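Local coordinates for protein triacylglycerol lipase (Clostridium botulinum, PDB 5AH1) that hydrolyses ester bonds as a zinc-binding lipase-type esterase of the alpha/beta-hydrolase fold, with activity on synthetic polyesters, at residues 341-349 with 359-367; 230-238 with 308-317. One frame throughout, in Å; residues are numbered along the deposited sequence. Where two conformers were deposited one is given.

Contact 1 (341-349 with 359-367); sequences LTGHSVAQI and TANLMGRYS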
ATOM      1  N   LEU A 341     -16.168 -20.336  19.795  1.00 20.27           N
ATOM      2  CA  LEU A 341     -16.786 -21.596  19.422  1.00 19.49           C
ATOM      3  C   LEU A 341     -15.884 -22.418  18.499  1.00 17.14           C
ATOM      4  O   LEU A 341     -15.709 -23.615  18.695  1.00 16.92           O
ATOM      5  CB  LEU A 341     -18.121 -21.323  18.737  1.00 21.48           C
ATOM      6  CG  LEU A 341     -18.998 -22.541  18.469  1.00 22.62           C
ATOM      7  CD1 LEU A 341     -19.445 -23.190  19.767  1.00 22.56           C
ATOM      8  CD2 LEU A 341     -20.198 -22.104  17.641  1.00 23.73           C
ATOM      9  N   THR A 342     -15.311 -21.774  17.490  1.00 15.19           N
ATOM     10  CA  THR A 342     -14.541 -22.480  16.463  1.00 15.43           C
ATOM     11  C   THR A 342     -13.058 -22.115  16.398  1.00 15.55           C
ATOM     12  O   THR A 342     -12.290 -22.805  15.721  1.00 16.21           O
ATOM     13  CB  THR A 342     -15.075 -22.156  15.076  1.00 15.26           C
ATOM     14  OG1 THR A 342     -14.997 -20.740  14.877  1.00 15.42           O
ATOM     15  CG2 THR A 342     -16.509 -22.646  14.898  1.00 16.63           C
ATOM     16  N   GLY A 343     -12.652 -21.024  17.035  1.00 14.42           N
ATOM     17  CA  GLY A 343     -11.292 -20.552  16.894  1.00 13.29           C
ATOM     18  C   GLY A 343     -11.072 -19.674  15.671  1.00 12.46           C
ATOM     19  O   GLY A 343      -9.996 -19.101  15.510  1.00 13.52           O
ATOM     20  N   HIS A 344     -12.074 -19.557  14.808  1.00 11.76           N
ATOM     21  CA  HIS A 344     -11.966 -18.691  13.639  1.00 10.93           C
ATOM     22  C   HIS A 344     -11.980 -17.231  14.077  1.00 11.19           C
ATOM     23  O   HIS A 344     -12.509 -16.903  15.136  1.00 13.50           O
ATOM     24  CB  HIS A 344     -13.124 -18.932  12.679  1.00 12.16           C
ATOM     25  CG  HIS A 344     -13.132 -20.304  12.088  1.00 13.27           C
ATOM     26  ND1 HIS A 344     -14.293 -20.952  11.727  1.00 14.40           N
ATOM     27  CD2 HIS A 344     -12.119 -21.150  11.793  1.00 14.62           C
ATOM     28  CE1 HIS A 344     -13.995 -22.141  11.237  1.00 14.94           C
ATOM     29  NE2 HIS A 344     -12.683 -22.289  11.268  1.00 15.10           N
ATOM     30  N   SER A 345     -11.386 -16.360  13.261  1.00 10.19           N
ATOM     31  CA  SER A 345     -11.485 -14.913  13.465  1.00 10.58           C
ATOM     32  C   SER A 345     -12.677 -14.366  12.698  1.00 10.64           C
ATOM     33  O   SER A 345     -12.922 -14.750  11.552  1.00 11.88           O
ATOM     34  CB  SER A 345     -10.216 -14.181  13.028  1.00 11.18           C
ATOM     35  OG  SER A 345      -9.155 -14.373  13.950  1.00 12.08           O
ATOM     36  N   VAL A 346     -13.416 -13.473  13.341  1.00 10.37           N
ATOM     37  CA  VAL A 346     -14.603 -12.860  12.765  1.00 11.17           C
ATOM     38  C   VAL A 346     -14.582 -11.358  12.975  1.00 11.13           C
ATOM     39  O   VAL A 346     -13.921 -10.850  13.882  1.00 10.97           O
ATOM     40  CB  VAL A 346     -15.889 -13.443  13.371  1.00 12.71           C
ATOM     41  CG1 VAL A 346     -15.946 -14.919  13.094  1.00 13.42           C
ATOM     42  CG2 VAL A 346     -15.955 -13.185  14.860  1.00 13.70           C
ATOM     43  N   ALA A 347     -15.290 -10.631  12.123  1.00 12.35           N
ATOM     44  CA  ALA A 347     -15.334  -9.177  12.240  1.00 14.01           C
ATOM     45  C   ALA A 347     -15.836  -8.715  13.599  1.00 14.43           C
ATOM     46  O   ALA A 347     -16.810  -9.265  14.125  1.00 15.74           O
ATOM     47  CB  ALA A 347     -16.241  -8.617  11.169  1.00 14.54           C
ATOM     48  N   GLN A 348     -15.169  -7.709  14.169  1.00 13.85           N
ATOM     49  CA  GLN A 348     -15.706  -6.967  15.306  1.00 15.10           C
ATOM     50  C   GLN A 348     -16.778  -6.009  14.815  1.00 14.65           C
ATOM     51  O   GLN A 348     -16.523  -5.154  13.972  1.00 14.83           O
ATOM     52  CB  GLN A 348     -14.626  -6.128  15.992  1.00 15.92           C
ATOM     53  CG  GLN A 348     -13.488  -6.895  16.649  1.00 17.88           C
ATOM     54  CD  GLN A 348     -12.413  -5.953  17.153  1.00 19.22           C
ATOM     55  OE1 GLN A 348     -11.420  -5.707  16.483  1.00 18.76           O
ATOM     56  NE2 GLN A 348     -12.630  -5.392  18.322  1.00 21.33           N
ATOM     57  N   ILE A 349     -17.975  -6.147  15.363  0.58 15.57           N
ATOM     58  CA  ILE A 349     -19.083  -5.273  15.014  0.58 16.57           C
ATOM     59  C   ILE A 349     -18.865  -3.907  15.653  0.58 16.65           C
ATOM     60  O   ILE A 349     -18.762  -3.795  16.875  0.58 18.13           O
ATOM     61  CB  ILE A 349     -20.422  -5.876  15.478  0.58 18.07           C
ATOM     62  CG1 ILE A 349     -20.559  -7.318  14.975  0.58 19.05           C
ATOM     63  CG2 ILE A 349     -21.595  -5.014  15.010  0.58 18.70           C
ATOM     64  CD1 ILE A 349     -20.411  -7.471  13.470  0.58 19.26           C
ATOM     65  N   THR A 359     -15.001 -10.622   3.728  1.00 11.09           N
ATOM     66  CA  THR A 359     -13.580 -10.784   3.499  1.00 10.36           C
ATOM     67  C   THR A 359     -12.875 -11.152   4.806  1.00 10.81           C
ATOM     68  O   THR A 359     -12.043 -12.063   4.832  1.00 10.99           O
ATOM     69  CB  THR A 359     -12.974  -9.523   2.869  1.00 10.21           C
ATOM     70  OG1 THR A 359     -13.327  -8.382   3.654  1.00 10.93           O
ATOM     71  CG2 THR A 359     -13.508  -9.332   1.452  1.00 11.45           C
ATOM     72  N   ALA A 360     -13.203 -10.457   5.892  1.00 11.04           N
ATOM     73  CA  ALA A 360     -12.642 -10.777   7.203  1.00 11.09           C
ATOM     74  C   ALA A 360     -13.007 -12.191   7.622  1.00 11.53           C
ATOM     75  O   ALA A 360     -12.184 -12.920   8.152  1.00 10.86           O
ATOM     76  CB  ALA A 360     -13.139  -9.794   8.239  1.00 11.70           C
ATOM     77  N   ASN A 361     -14.255 -12.576   7.395  1.00 10.65           N
ATOM     78  CA  ASN A 361     -14.711 -13.876   7.856  1.00 12.49           C
ATOM     79  C   ASN A 361     -14.103 -15.003   7.015  1.00 11.80           C
ATOM     80  O   ASN A 361     -13.757 -16.053   7.554  1.00 12.44           O
ATOM     81  CB  ASN A 361     -16.241 -13.910   7.915  1.00 14.66           C
ATOM     82  CG  ASN A 361     -16.794 -12.911   8.948  1.00 17.90           C
ATOM     83  OD1 ASN A 361     -16.066 -12.470   9.851  1.00 19.28           O
ATOM     84  ND2 ASN A 361     -18.060 -12.531   8.800  1.00 19.82           N
ATOM     85  N   LEU A 362     -13.949 -14.801   5.708  1.00 11.79           N
ATOM     86  CA  LEU A 362     -13.287 -15.829   4.906  1.00 12.90           C
ATOM     87  C   LEU A 362     -11.805 -15.971   5.236  1.00 11.91           C
ATOM     88  O   LEU A 362     -11.317 -17.077   5.394  1.00 11.82           O
ATOM     89  CB  LEU A 362     -13.514 -15.609   3.399  1.00 16.38           C
ATOM     90  CG  LEU A 362     -14.923 -15.954   2.884  1.00 20.44           C
ATOM     91  CD1 LEU A 362     -14.935 -16.009   1.383  1.00 21.76           C
ATOM     92  CD2 LEU A 362     -15.488 -17.276   3.452  1.00 22.41           C
ATOM     93  N   MET A 363     -11.081 -14.866   5.350  1.00 10.60           N
ATOM     94  CA  MET A 363      -9.697 -14.960   5.783  1.00  9.60           C
ATOM     95  C   MET A 363      -9.609 -15.577   7.181  1.00  9.47           C
ATOM     96  O   MET A 363      -8.672 -16.296   7.496  1.00 10.13           O
ATOM     97  CB  MET A 363      -9.044 -13.580   5.838  1.00  9.92           C
ATOM     98  CG  MET A 363      -8.505 -13.069   4.522  1.00 11.48           C
ATOM     99  SD  MET A 363      -7.577 -11.517   4.728  1.00 12.21           S
ATOM    100  CE  MET A 363      -8.965 -10.488   4.900  1.00 11.34           C
ATOM    101  N   GLY A 364     -10.599 -15.275   8.016  1.00  9.72           N
ATOM    102  CA  GLY A 364     -10.600 -15.703   9.404  1.00  9.87           C
ATOM    103  C   GLY A 364     -10.805 -17.193   9.610  1.00  9.52           C
ATOM    104  O   GLY A 364     -10.750 -17.669  10.746  1.00 10.53           O
ATOM    105  N   ARG A 365     -11.029 -17.930   8.528  0.53  9.93           N
ATOM    106  CA  ARG A 365     -11.132 -19.386   8.619  0.53 10.65           C
ATOM    107  C   ARG A 365     -10.388 -20.096   7.496  0.53 10.65           C
ATOM    108  O   ARG A 365     -10.579 -21.297   7.271  0.53 11.91           O
ATOM    109  CB  ARG A 365     -12.593 -19.821   8.614  0.53 11.50           C
ATOM    110  CG  ARG A 365     -13.323 -19.578   7.294  0.53 13.57           C
ATOM    111  CD  ARG A 365     -14.826 -19.752   7.473  0.53 15.86           C
ATOM    112  NE  ARG A 365     -15.313 -18.777   8.440  0.53 17.19           N
ATOM    113  CZ  ARG A 365     -16.425 -18.895   9.150  0.53 18.14           C
ATOM    114  NH1 ARG A 365     -17.194 -19.969   9.006  0.53 18.85           N
ATOM    115  NH2 ARG A 365     -16.755 -17.933  10.009  0.53 17.91           N
ATOM    116  N   TYR A 366      -9.536 -19.359   6.790  1.00 10.87           N
ATOM    117  CA  TYR A 366      -8.809 -19.917   5.653  1.00 10.39           C
ATOM    118  C   TYR A 366      -7.464 -20.497   6.071  1.00 10.80           C
ATOM    119  O   TYR A 366      -6.589 -19.782   6.563  1.00 10.44           O
ATOM    120  CB  TYR A 366      -8.596 -18.855   4.579  1.00 10.34           C
ATOM    121  CG  TYR A 366      -7.889 -19.359   3.338  1.00 10.05           C
ATOM    122  CD1 TYR A 366      -8.590 -19.980   2.327  1.00 10.77           C
ATOM    123  CD2 TYR A 366      -6.529 -19.219   3.178  1.00 10.11           C
ATOM    124  CE1 TYR A 366      -7.948 -20.449   1.188  1.00 10.84           C
ATOM    125  CE2 TYR A 366      -5.876 -19.664   2.050  1.00 11.12           C
ATOM    126  CZ  TYR A 366      -6.586 -20.276   1.059  1.00 11.25           C
ATOM    127  OH  TYR A 366      -5.933 -20.704  -0.075  1.00 12.35           O
ATOM    128  N   SER A 367      -7.332 -21.802   5.857  0.51 11.28           N
ATOM    129  CA  SER A 367      -6.087 -22.525   6.050  0.51 12.17           C
ATOM    130  C   SER A 367      -5.608 -23.100   4.736  0.51 12.15           C
ATOM    131  O   SER A 367      -6.371 -23.188   3.764  0.51 12.19           O
ATOM    132  CB  SER A 367      -6.293 -23.671   7.030  0.51 13.43           C
ATOM    133  OG  SER A 367      -6.607 -23.168   8.303  0.51 14.01           O
TER
HETATM  134  O   HOH W   1     -14.213 -16.695  10.166  1.00 14.14           O

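Contact 2 (230-238 with 308-317); sequences PNDGTTLSD and LSTEGAQELN. With K (potassium ion), chain D.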
ATOM      1  N   PRO A 230       0.538  -5.951   3.308  1.00  6.46           N
ATOM      2  CA  PRO A 230       0.724  -7.401   3.158  1.00  6.52           C
ATOM      3  C   PRO A 230       2.190  -7.744   2.883  1.00  7.12           C
ATOM      4  O   PRO A 230       2.570  -8.132   1.786  1.00  7.28           O
ATOM      5  CB  PRO A 230      -0.159  -7.735   1.965  1.00  6.73           C
ATOM      6  CG  PRO A 230      -0.101  -6.495   1.117  1.00  7.08           C
ATOM      7  CD  PRO A 230      -0.078  -5.350   2.107  1.00  7.38           C
ATOM      8  N   ASN A 231       3.039  -7.562   3.887  1.00  6.18           N
ATOM      9  CA  ASN A 231       4.452  -7.835   3.694  1.00  5.88           C
ATOM     10  C   ASN A 231       4.733  -9.319   3.410  1.00  6.63           C
ATOM     11  O   ASN A 231       5.723  -9.645   2.745  1.00  6.80           O
ATOM     12  CB  ASN A 231       5.274  -7.338   4.883  1.00  6.53           C
ATOM     13  CG  ASN A 231       5.504  -5.826   4.866  1.00  7.56           C
ATOM     14  OD1 ASN A 231       6.005  -5.283   3.887  1.00  7.51           O
ATOM     15  ND2 ASN A 231       5.170  -5.155   5.965  1.00  7.84           N
ATOM     16  N   ASP A 232       3.846 -10.188   3.893  1.00  6.42           N
ATOM     17  CA  ASP A 232       3.833 -11.606   3.536  1.00  6.26           C
ATOM     18  C   ASP A 232       2.595 -11.982   2.714  1.00  6.90           C
ATOM     19  O   ASP A 232       2.223 -13.141   2.664  1.00  7.48           O
ATOM     20  CB  ASP A 232       3.909 -12.487   4.788  1.00  6.87           C
ATOM     21  CG  ASP A 232       5.265 -12.458   5.448  1.00  6.78           C
ATOM     22  OD1 ASP A 232       6.292 -12.340   4.743  1.00  7.42           O
ATOM     23  OD2 ASP A 232       5.296 -12.596   6.694  1.00  8.23           O
ATOM     24  N   GLY A 233       1.995 -11.016   2.031  1.00  6.64           N
ATOM     25  CA  GLY A 233       0.796 -11.268   1.248  1.00  6.98           C
ATOM     26  C   GLY A 233      -0.466 -11.235   2.092  1.00  7.10           C
ATOM     27  O   GLY A 233      -0.439 -11.017   3.308  1.00  7.86           O
ATOM     28  N   THR A 234      -1.588 -11.436   1.431  1.00  7.21           N
ATOM     29  CA  THR A 234      -2.848 -11.603   2.103  1.00  7.26           C
ATOM     30  C   THR A 234      -3.558 -12.812   1.533  1.00  7.04           C
ATOM     31  O   THR A 234      -3.639 -12.995   0.320  1.00  7.11           O
ATOM     32  CB  THR A 234      -3.757 -10.363   1.975  1.00  7.49           C
ATOM     33  OG1 THR A 234      -5.046 -10.740   2.440  1.00  7.87           O
ATOM     34  CG2 THR A 234      -3.843  -9.822   0.534  1.00  8.62           C
ATOM     35  N   THR A 235      -4.111 -13.627   2.426  1.00  7.27           N
ATOM     36  CA  THR A 235      -4.845 -14.803   1.978  1.00  7.78           C
ATOM     37  C   THR A 235      -6.173 -14.444   1.320  1.00  7.50           C
ATOM     38  O   THR A 235      -6.785 -15.294   0.696  1.00  8.26           O
ATOM     39  CB  THR A 235      -5.047 -15.838   3.091  1.00  8.68           C
ATOM     40  OG1 THR A 235      -5.879 -15.305   4.123  1.00  8.05           O
ATOM     41  CG2 THR A 235      -3.712 -16.316   3.652  1.00  9.55           C
ATOM     42  N   LEU A 236      -6.570 -13.177   1.379  1.00  7.95           N
ATOM     43  CA  LEU A 236      -7.721 -12.731   0.594  1.00  8.42           C
ATOM     44  C   LEU A 236      -7.454 -12.929  -0.894  1.00  7.19           C
ATOM     45  O   LEU A 236      -8.339 -13.357  -1.650  1.00  8.78           O
ATOM     46  CB  LEU A 236      -8.079 -11.275   0.885  1.00  9.48           C
ATOM     47  CG  LEU A 236      -9.363 -10.772   0.215  1.00 11.05           C
ATOM     48  CD1 LEU A 236     -10.573 -11.597   0.631  1.00 12.63           C
ATOM     49  CD2 LEU A 236      -9.564  -9.318   0.543  1.00 10.69           C
ATOM     50  N   SER A 237      -6.230 -12.653  -1.340  1.00  7.63           N
ATOM     51  CA  SER A 237      -5.900 -12.956  -2.718  1.00  8.06           C
ATOM     52  C   SER A 237      -5.840 -14.469  -2.937  1.00  7.61           C
ATOM     53  O   SER A 237      -6.395 -14.976  -3.917  1.00  9.00           O
ATOM     54  CB  SER A 237      -4.602 -12.304  -3.172  1.00  8.80           C
ATOM     55  OG  SER A 237      -4.350 -12.737  -4.497  1.00  9.34           O
ATOM     56  N   ASP A 238      -5.171 -15.200  -2.051  1.00  7.43           N
ATOM     57  CA  ASP A 238      -5.044 -16.643  -2.213  1.00  7.97           C
ATOM     58  C   ASP A 238      -6.409 -17.321  -2.424  1.00  7.94           C
ATOM     59  O   ASP A 238      -6.556 -18.191  -3.274  1.00  9.11           O
ATOM     60  CB  ASP A 238      -4.407 -17.281  -0.987  1.00  9.06           C
ATOM     61  CG  ASP A 238      -2.981 -16.829  -0.724  1.00 10.57           C
ATOM     62  OD1 ASP A 238      -2.444 -15.964  -1.414  1.00 12.12           O
ATOM     63  OD2 ASP A 238      -2.395 -17.343   0.247  1.00 13.94           O
ATOM     64  N   LEU A 308       0.095  -9.633  -4.374  1.00  7.12           N
ATOM     65  CA  LEU A 308      -0.630  -9.615  -3.106  1.00  7.46           C
ATOM     66  C   LEU A 308      -0.812 -10.974  -2.469  1.00  7.04           C
ATOM     67  O   LEU A 308      -1.079 -11.053  -1.272  1.00  8.01           O
ATOM     68  CB  LEU A 308      -2.005  -8.977  -3.288  1.00  8.86           C
ATOM     69  CG  LEU A 308      -1.985  -7.470  -3.571  1.00  9.57           C
ATOM     70  CD1 LEU A 308      -3.346  -6.999  -4.041  1.00 11.18           C
ATOM     71  CD2 LEU A 308      -1.546  -6.666  -2.345  1.00 10.10           C
ATOM     72  N   SER A 309      -0.719 -12.034  -3.274  1.00  6.99           N
ATOM     73  CA  SER A 309      -0.895 -13.384  -2.751  1.00  6.83           C
ATOM     74  C   SER A 309       0.291 -13.751  -1.871  1.00  6.88           C
ATOM     75  O   SER A 309       1.366 -13.146  -1.975  1.00  7.07           O
ATOM     76  CB  SER A 309      -1.025 -14.399  -3.888  1.00  6.76           C
ATOM     77  OG  SER A 309       0.200 -14.632  -4.563  1.00  7.09           O
ATOM     78  N   THR A 310       0.135 -14.751  -1.011  1.00  7.22           N
ATOM     79  CA  THR A 310       1.249 -15.118  -0.142  1.00  6.66           C
ATOM     80  C   THR A 310       2.428 -15.661  -0.955  1.00  7.18           C
ATOM     81  O   THR A 310       3.577 -15.346  -0.649  1.00  7.65           O
ATOM     82  CB  THR A 310       0.811 -16.084   0.966  1.00  8.09           C
ATOM     83  OG1 THR A 310       0.277 -17.282   0.402  1.00  8.74           O
ATOM     84  CG2 THR A 310      -0.243 -15.408   1.871  1.00  8.67           C
ATOM     85  N   GLU A 311       2.161 -16.462  -1.986  1.00  8.04           N
ATOM     86  CA  GLU A 311       3.231 -16.910  -2.867  1.00  7.69           C
ATOM     87  C   GLU A 311       3.982 -15.729  -3.510  1.00  6.35           C
ATOM     88  O   GLU A 311       5.218 -15.729  -3.604  1.00  7.41           O
ATOM     89  CB  GLU A 311       2.642 -17.799  -3.960  1.00  8.41           C
ATOM     90  CG  GLU A 311       3.657 -18.384  -4.949  1.00  9.06           C
ATOM     91  CD  GLU A 311       2.995 -19.081  -6.138  1.00 10.26           C
ATOM     92  OE1 GLU A 311       1.891 -18.640  -6.535  1.00 10.14           O
ATOM     93  OE2 GLU A 311       3.570 -20.064  -6.664  1.00 11.44           O
ATOM     94  N   GLY A 312       3.235 -14.757  -4.021  1.00  7.20           N
ATOM     95  CA  GLY A 312       3.837 -13.649  -4.733  1.00  7.13           C
ATOM     96  C   GLY A 312       4.593 -12.708  -3.809  1.00  6.41           C
ATOM     97  O   GLY A 312       5.645 -12.191  -4.176  1.00  7.74           O
ATOM     98  N   ALA A 313       4.063 -12.503  -2.613  1.00  6.94           N
ATOM     99  CA  ALA A 313       4.731 -11.658  -1.621  1.00  6.73           C
ATOM    100  C   ALA A 313       6.021 -12.349  -1.164  1.00  6.98           C
ATOM    101  O   ALA A 313       7.053 -11.692  -0.989  1.00  7.19           O
ATOM    102  CB  ALA A 313       3.810 -11.404  -0.458  1.00  6.11           C
ATOM    103  N   GLN A 314       5.967 -13.663  -0.955  1.00  7.27           N
ATOM    104  CA  GLN A 314       7.161 -14.419  -0.632  1.00  7.23           C
ATOM    105  C   GLN A 314       8.210 -14.234  -1.716  1.00  7.10           C
ATOM    106  O   GLN A 314       9.384 -13.997  -1.424  1.00  7.62           O
ATOM    107  CB  GLN A 314       6.812 -15.893  -0.473  1.00  8.06           C
ATOM    108  CG  GLN A 314       7.997 -16.794  -0.208  1.00  8.60           C
ATOM    109  CD  GLN A 314       7.548 -18.213   0.075  1.00  9.67           C
ATOM    110  OE1 GLN A 314       7.543 -18.661   1.205  1.00 10.74           O
ATOM    111  NE2 GLN A 314       7.119 -18.909  -0.966  1.00 10.55           N
ATOM    112  N   GLU A 315       7.791 -14.335  -2.978  1.00  7.70           N
ATOM    113  CA  GLU A 315       8.740 -14.135  -4.071  1.00  7.57           C
ATOM    114  C   GLU A 315       9.396 -12.740  -4.026  1.00  6.78           C
ATOM    115  O   GLU A 315      10.598 -12.618  -4.211  1.00  7.64           O
ATOM    116  CB  GLU A 315       8.082 -14.367  -5.429  1.00  8.43           C
ATOM    117  CG  GLU A 315       9.087 -14.299  -6.582  1.00 11.13           C
ATOM    118  CD  GLU A 315       8.483 -14.473  -7.968  1.00 15.34           C
ATOM    119  OE1 GLU A 315       7.263 -14.356  -8.115  1.00 17.40           O
ATOM    120  OE2 GLU A 315       9.252 -14.681  -8.929  1.00 19.22           O
ATOM    121  N   LEU A 316       8.591 -11.700  -3.820  1.00  7.08           N
ATOM    122  CA  LEU A 316       9.118 -10.344  -3.664  1.00  6.75           C
ATOM    123  C   LEU A 316      10.148 -10.286  -2.542  1.00  6.17           C
ATOM    124  O   LEU A 316      11.214  -9.704  -2.701  1.00  7.22           O
ATOM    125  CB  LEU A 316       7.973  -9.366  -3.405  1.00  6.94           C
ATOM    126  CG  LEU A 316       8.372  -7.884  -3.474  1.00  7.79           C
ATOM    127  CD1 LEU A 316       8.517  -7.442  -4.926  1.00  8.23           C
ATOM    128  CD2 LEU A 316       7.394  -7.003  -2.735  1.00  8.79           C
ATOM    129  N   ASN A 317       9.836 -10.952  -1.438  1.00  6.23           N
ATOM    130  CA  ASN A 317      10.686 -10.927  -0.272  1.00  6.30           C
ATOM    131  C   ASN A 317      12.050 -11.564  -0.511  1.00  6.46           C
ATOM    132  O   ASN A 317      12.997 -11.265   0.224  1.00  8.03           O
ATOM    133  CB  ASN A 317       9.994 -11.621   0.883  1.00  6.11           C
ATOM    134  CG  ASN A 317       8.769 -10.891   1.367  1.00  5.86           C
ATOM    135  OD1 ASN A 317       8.543  -9.729   1.018  1.00  7.12           O
ATOM    136  ND2 ASN A 317       7.988 -11.548   2.232  1.00  6.59           N
TER
HETATM  137  K     K D1457      -6.395 -17.079  -5.723  1.00 10.14           K
HETATM  138  O   HOH W   2      -0.363 -17.772  -2.820  1.00 10.56           O

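Contact 1 (341-349 with 359-367)
The imidazole of His344 lies across the start of the Arg365 side chain, whose CB sits over the middle of the ring: it is 3.4 Å from the ring centroid and only 8° off the ring normal, the geometry of a CH-pi contact. Thr342 CB approaches the opposite face near its rim, so the ring is flanked by one residue of its own segment and one of the other. In the conformer given, one of two, the arginine is bent at chi3, which turns the guanidinium back toward the imidazole and leaves its plane inclined by 36° to the ring, with His344 ND1 above its face. In this conformer NE of Arg365 donates a long hydrogen bond to Asn361 O at 3.3 Å, from above the carbonyl plane, and NH2 donates to water 1. That water in turn donates to Ser345 O and Asn361 O, linking the strand backbone to the last turn of the helix.

Farther along the strand, Asn361 makes the second side-chain contact. With its CG beside the backbone N, OD1 is carried to the strand and accepts from Ala347 N at 3.0 Å. The bond lies in the carbonyl plane, and the same oxygen sits 3.3 Å from Val346 CA. Between these two side-chain contacts the backbones meet directly. Ser345 N donates to Gly364 O at 2.9 Å. The missing side chain of Gly364 lets its CA come within 3.3 Å of Ser345 O, a CA-H...O contact.

Strand 345-347 and helix segment 359-363 run antiparallel (177°), their axes 6.6 Å apart. Because the strand pairs with 336-338, the arrangement is that of a small two-stranded antiparallel hairpin, separate from the parallel central sheet, whose second strand packs against the C-terminal end of helix 357-363.

Contact 2 (230-238 with 308-317)
Asp238 and Thr310 cross at about a right angle, and the carboxylate takes two bonds from this one residue. OD1 accepts from Thr310 N at 2.9 Å through its syn lone pair, and OD2 accepts from Thr310 OG1 at 2.7 Å, also on the syn side but 19° out of the carboxylate plane. The threonine presents its hydroxyl by placing OG1 between the backbone N and the carbonyl carbon. OD2 has a second partner, a salt bridge to Arg368. Because Thr310 N lies in the first turn of helix 310-317, the carboxylate sits at the N-terminal end of that helix, where the dipole would be expected to favour its negative charge. Ser309 is the N-cap there, its OG bonded to Gly312 N and Tyr306 O; Thr234, whose OG1 also bonds Val386 O, fills the same position for helix 235-239, so the contact joins two capped helix starts of the alpha/beta-hydrolase fold. The main chains meet where Thr234 N donates to Leu308 O at 2.8 Å, nearly along the C=O axis (175°). Farther along helix 310-317, Ala313 CB presses on the type I turn 230-233, at 3.1 Å from Gly233 N. Asn317, which also pairs with Arg189, donates from ND2 to Asn231 O at 3.0 Å, in the amide plane. The Asp232 carboxylate, turned 67° from that amide, forms a salt bridge with Lys396.

Overall arrangement
The centres of contacts 1 and 2 are about 19 Å apart, yet their segments touch directly. Met363, on the helix of contact 1, packs over the start of helix 235-239: its SD is 3.5 Å from Thr234 OG1, while Tyr366 CD2 lies 3.7 Å from Thr235 CB. Along the chain, both segments of contact 2 precede those of contact 1. Contact 2 is buried and carries two ligands of a potassium ion, Ser237 O and Asp238 O, with Met240 O as the third; Pro230 is close to a GxSxG sequence around Ser182 that may be the nucleophile elbow, as in other alpha/beta-hydrolases. Contact 1 is more peripheral, its centre about 23 Å from the chain centre.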